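Local structure of 1-deoxy-D-xylulose 5-phosphate reductoisomerase (Zymomonas mobilis, 1R0K) at residues A189-P193 against E194-Q198; I331-A334 against A335-K339. The protein catalyses the NADPH-dependent rearrangement and reduction of 1-deoxy-D-xylulose 5-phosphate to 2-C-methyl-D-erythritol 4-phosphate, an early step of isoprenoid biosynthesis. All blocks are in the same frame, centred on the assembly; numbering follows the deposited sequence.

Contact 1 (A189-P193 against E194-Q198); sequences ATVTP and ERAVQ
Thr192 O takes two backbone N-H groups of the short helix 193-196. Ala196 N reaches Thr192 O at 3.0 Å in a straight bond, almost head-on to the carbonyl. Arg195 N gives it a weak, bent one. The same Arg195 N is also weakly bonded to Thr192 OG1, at 3.3 Å. This is the N-cap bond. It depends on chi1 of 65°, which tucks OG1 in between the main-chain nitrogen and the carbonyl carbon of Thr192. Val197 N closes the next turn on Pro193 O.

Glu194 bends at chi2 (92°), and its carboxylate folds back beside the proline ring, with Glu194 OE1 3.3 Å from Pro193 CD. Its OE2 forms a salt bridge with Lys339. With an alanine in place of Pro193, the ring carbons beside Glu194 OE1 would be gone and the carboxylate would probably be less firmly placed.

On the other flank, Val191 CG1 meets Ala196 CB at 3.8 Å, and Val191 CG2 lies over one face of the Arg195 guanidinium. Two waters sit at the guanidinium edge, in its plane. One links NH2 to Thr190 OG1; the other is held by Thr192 N and, weakly, by Arg195 NE. Arg195 NH2 also pairs with Glu187. Together these contacts make an N-capped first turn, with Thr192 as N-cap and Pro193 as the first helical residue.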
# COMPACT_ATOMS: atom_id res chain seq x y z
N ALA B 189 -29.11 18.41 15.71
CA ALA B 189 -29.52 19.08 16.94
C ALA B 189 -30.61 18.29 17.67
O ALA B 189 -30.68 18.32 18.89
CB ALA B 189 -30.02 20.48 16.63
N THR B 190 -31.43 17.57 16.92
CA THR B 190 -32.54 16.81 17.50
C THR B 190 -32.25 15.34 17.79
O THR B 190 -33.09 14.64 18.35
CB THR B 190 -33.77 16.82 16.57
OG1 THR B 190 -33.56 15.91 15.48
CG2 THR B 190 -34.01 18.21 16.01
N VAL B 191 -31.07 14.87 17.42
CA VAL B 191 -30.74 13.47 17.64
C VAL B 191 -30.85 13.04 19.11
O VAL B 191 -30.31 13.69 20.01
CB VAL B 191 -29.32 13.16 17.11
CG1 VAL B 191 -28.89 11.75 17.52
CG2 VAL B 191 -29.32 13.28 15.59
N THR B 192 -31.56 11.94 19.35
CA THR B 192 -31.74 11.41 20.70
C THR B 192 -30.70 10.32 20.98
O THR B 192 -30.16 9.71 20.06
CB THR B 192 -33.14 10.78 20.89
OG1 THR B 192 -33.27 9.63 20.05
CG2 THR B 192 -34.23 11.78 20.55
N PRO B 193 -30.41 10.06 22.27
CA PRO B 193 -29.43 9.04 22.66
C PRO B 193 -29.83 7.67 22.12
O PRO B 193 -28.98 6.87 21.75
CB PRO B 193 -29.48 9.08 24.19
CG PRO B 193 -29.92 10.48 24.49
CD PRO B 193 -30.98 10.72 23.46
N GLU B 194 -31.13 7.41 22.10
CA GLU B 194 -31.64 6.14 21.61
C GLU B 194 -31.32 5.92 20.13
O GLU B 194 -30.98 4.80 19.72
CB GLU B 194 -33.15 6.05 21.84
CG GLU B 194 -33.54 5.99 23.32
CD GLU B 194 -33.82 7.35 23.94
OE1 GLU B 194 -33.23 8.36 23.49
OE2 GLU B 194 -34.63 7.40 24.89
N ARG B 195 -31.40 6.98 19.33
CA ARG B 195 -31.11 6.85 17.91
C ARG B 195 -29.61 6.81 17.65
O ARG B 195 -29.13 6.00 16.85
CB ARG B 195 -31.72 8.01 17.13
CG ARG B 195 -32.04 7.64 15.69
CD ARG B 195 -31.26 8.44 14.65
NE ARG B 195 -31.78 9.78 14.46
CZ ARG B 195 -31.76 10.43 13.30
NH1 ARG B 195 -31.26 9.86 12.22
NH2 ARG B 195 -32.23 11.67 13.22
N ALA B 196 -28.87 7.68 18.33
CA ALA B 196 -27.42 7.79 18.17
C ALA B 196 -26.61 6.54 18.46
O ALA B 196 -25.56 6.32 17.84
CB ALA B 196 -26.90 8.94 19.02
N VAL B 197 -27.06 5.72 19.39
CA VAL B 197 -26.32 4.51 19.73
C VAL B 197 -26.62 3.32 18.84
O VAL B 197 -25.94 2.29 18.92
CB VAL B 197 -26.57 4.10 21.20
CG1 VAL B 197 -26.16 5.24 22.12
CG2 VAL B 197 -28.03 3.76 21.40
N GLN B 198 -27.65 3.44 18.00
CA GLN B 198 -28.02 2.35 17.10
C GLN B 198 -26.88 1.99 16.15
O GLN B 198 -26.24 2.86 15.57
CB GLN B 198 -29.26 2.73 16.29
CG GLN B 198 -30.54 2.82 17.10
CD GLN B 198 -30.93 1.48 17.71
OE1 GLN B 198 -30.21 0.49 17.60
NE2 GLN B 198 -32.09 1.45 18.37
O HOH W 1 -33.87 13.19 15.19
O HOH W 2 -33.48 11.26 17.14

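Contact 2 (I331-A334 against A335-K339); sequences IAVA and AFLDK
Val333 O receives Leu337 N at 2.9 Å in an almost straight bond (174°). The side chains of these two residues lie side by side and point the same way. Val333 CG1 meets Leu337 CD1 at 4.1 Å, a light touch. Leu337 CG comes closer to the backbone, 3.4 Å from Val333 O.

The tightly packed side carries Ala332, Val333, Ala335 and Phe336, all buried. Ala335 CB rests 3.4 Å from Ala332 O. Phe336 CG stands anti to the backbone N (chi1 171°), and the ring leads away from the preceding turn toward Ile210 and Ile341. Ala332 and Val333 pack on Ile346 of helix 345-356. Ala335 instead meets Met383 of helix 365-385.

The other side is solvent-facing. Ala334 and Asp338 are exposed there, joined by the bond from Asp338 N to Ala334 O, which is more bent (140°) than the one at Leu337. Asp338 CB lies 3.3 Å from Ala334 O. Lys339 is exposed as well and leaves the helix with positive phi. Lys339 N bonds to Phe336 O at 2.8 Å. This is one of two bonds back into the last turn which, with the positive phi, make the Schellman motif that ends helix 321-337.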
# COMPACT_ATOMS: atom_id res chain seq x y z
N ILE B 331 -17.24 13.07 29.80
CA ILE B 331 -18.31 13.66 30.58
C ILE B 331 -19.47 14.10 29.70
O ILE B 331 -20.63 13.80 29.99
CB ILE B 331 -17.80 14.90 31.37
CG1 ILE B 331 -16.77 14.46 32.41
CG2 ILE B 331 -18.95 15.63 32.04
CD1 ILE B 331 -17.37 13.60 33.51
N ALA B 332 -19.15 14.81 28.62
CA ALA B 332 -20.17 15.30 27.71
C ALA B 332 -20.99 14.17 27.09
O ALA B 332 -22.22 14.25 27.04
CB ALA B 332 -19.53 16.14 26.61
N VAL B 333 -20.32 13.12 26.62
CA VAL B 333 -21.02 11.99 26.02
C VAL B 333 -21.96 11.35 27.05
O VAL B 333 -23.13 11.08 26.75
CB VAL B 333 -20.01 10.93 25.50
CG1 VAL B 333 -20.73 9.65 25.11
CG2 VAL B 333 -19.26 11.49 24.30
N ALA B 334 -21.46 11.11 28.26
CA ALA B 334 -22.27 10.52 29.31
C ALA B 334 -23.49 11.39 29.61
O ALA B 334 -24.58 10.88 29.85
CB ALA B 334 -21.43 10.33 30.58
N ALA B 335 -23.29 12.71 29.60
CA ALA B 335 -24.38 13.65 29.86
C ALA B 335 -25.44 13.52 28.76
O ALA B 335 -26.64 13.51 29.04
CB ALA B 335 -23.85 15.07 29.90
N PHE B 336 -24.99 13.41 27.52
CA PHE B 336 -25.91 13.27 26.40
C PHE B 336 -26.71 11.99 26.57
O PHE B 336 -27.94 12.00 26.49
CB PHE B 336 -25.15 13.21 25.07
CG PHE B 336 -26.01 12.84 23.89
CD1 PHE B 336 -27.11 13.63 23.54
CD2 PHE B 336 -25.75 11.70 23.15
CE1 PHE B 336 -27.94 13.28 22.47
CE2 PHE B 336 -26.56 11.34 22.07
CZ PHE B 336 -27.66 12.13 21.74
N LEU B 337 -26.02 10.88 26.81
CA LEU B 337 -26.68 9.59 27.00
C LEU B 337 -27.66 9.63 28.18
O LEU B 337 -28.69 8.96 28.15
CB LEU B 337 -25.64 8.50 27.24
CG LEU B 337 -24.79 8.15 26.01
CD1 LEU B 337 -23.70 7.17 26.41
CD2 LEU B 337 -25.67 7.56 24.91
N ASP B 338 -27.33 10.43 29.19
CA ASP B 338 -28.18 10.56 30.37
C ASP B 338 -29.29 11.59 30.12
O ASP B 338 -30.09 11.89 31.00
CB ASP B 338 -27.35 11.00 31.58
CG ASP B 338 -28.11 10.87 32.89
OD1 ASP B 338 -27.83 11.66 33.82
OD2 ASP B 338 -28.97 9.98 32.99
N LYS B 339 -29.30 12.13 28.90
CA LYS B 339 -30.30 13.11 28.48
C LYS B 339 -30.28 14.44 29.24
O LYS B 339 -31.32 15.00 29.56
CB LYS B 339 -31.70 12.49 28.57
CG LYS B 339 -31.84 11.23 27.73
CD LYS B 339 -33.24 10.68 27.76
CE LYS B 339 -33.37 9.47 26.86
NZ LYS B 339 -34.77 8.97 26.83

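How the contacts relate
Contact 1 comes first along the chain, and contact 2 comes more than 130 residues later. Their centres are about 11 Å apart. They belong to different sequence families of the C-terminal part, yet they touch: the N-capped turn of helix 193-196 sits against the C-terminal end of helix 321-337. Pro193 CG lies 3.2 Å from Phe336 O, and the Phe336 ring packs on the backbone of Val191 and Thr192. Both contacts also pack on helix 206-214 through Ile210. Just past contact 1 lies His199, predicted to bind the substrate, so this joint borders the probable active-site region.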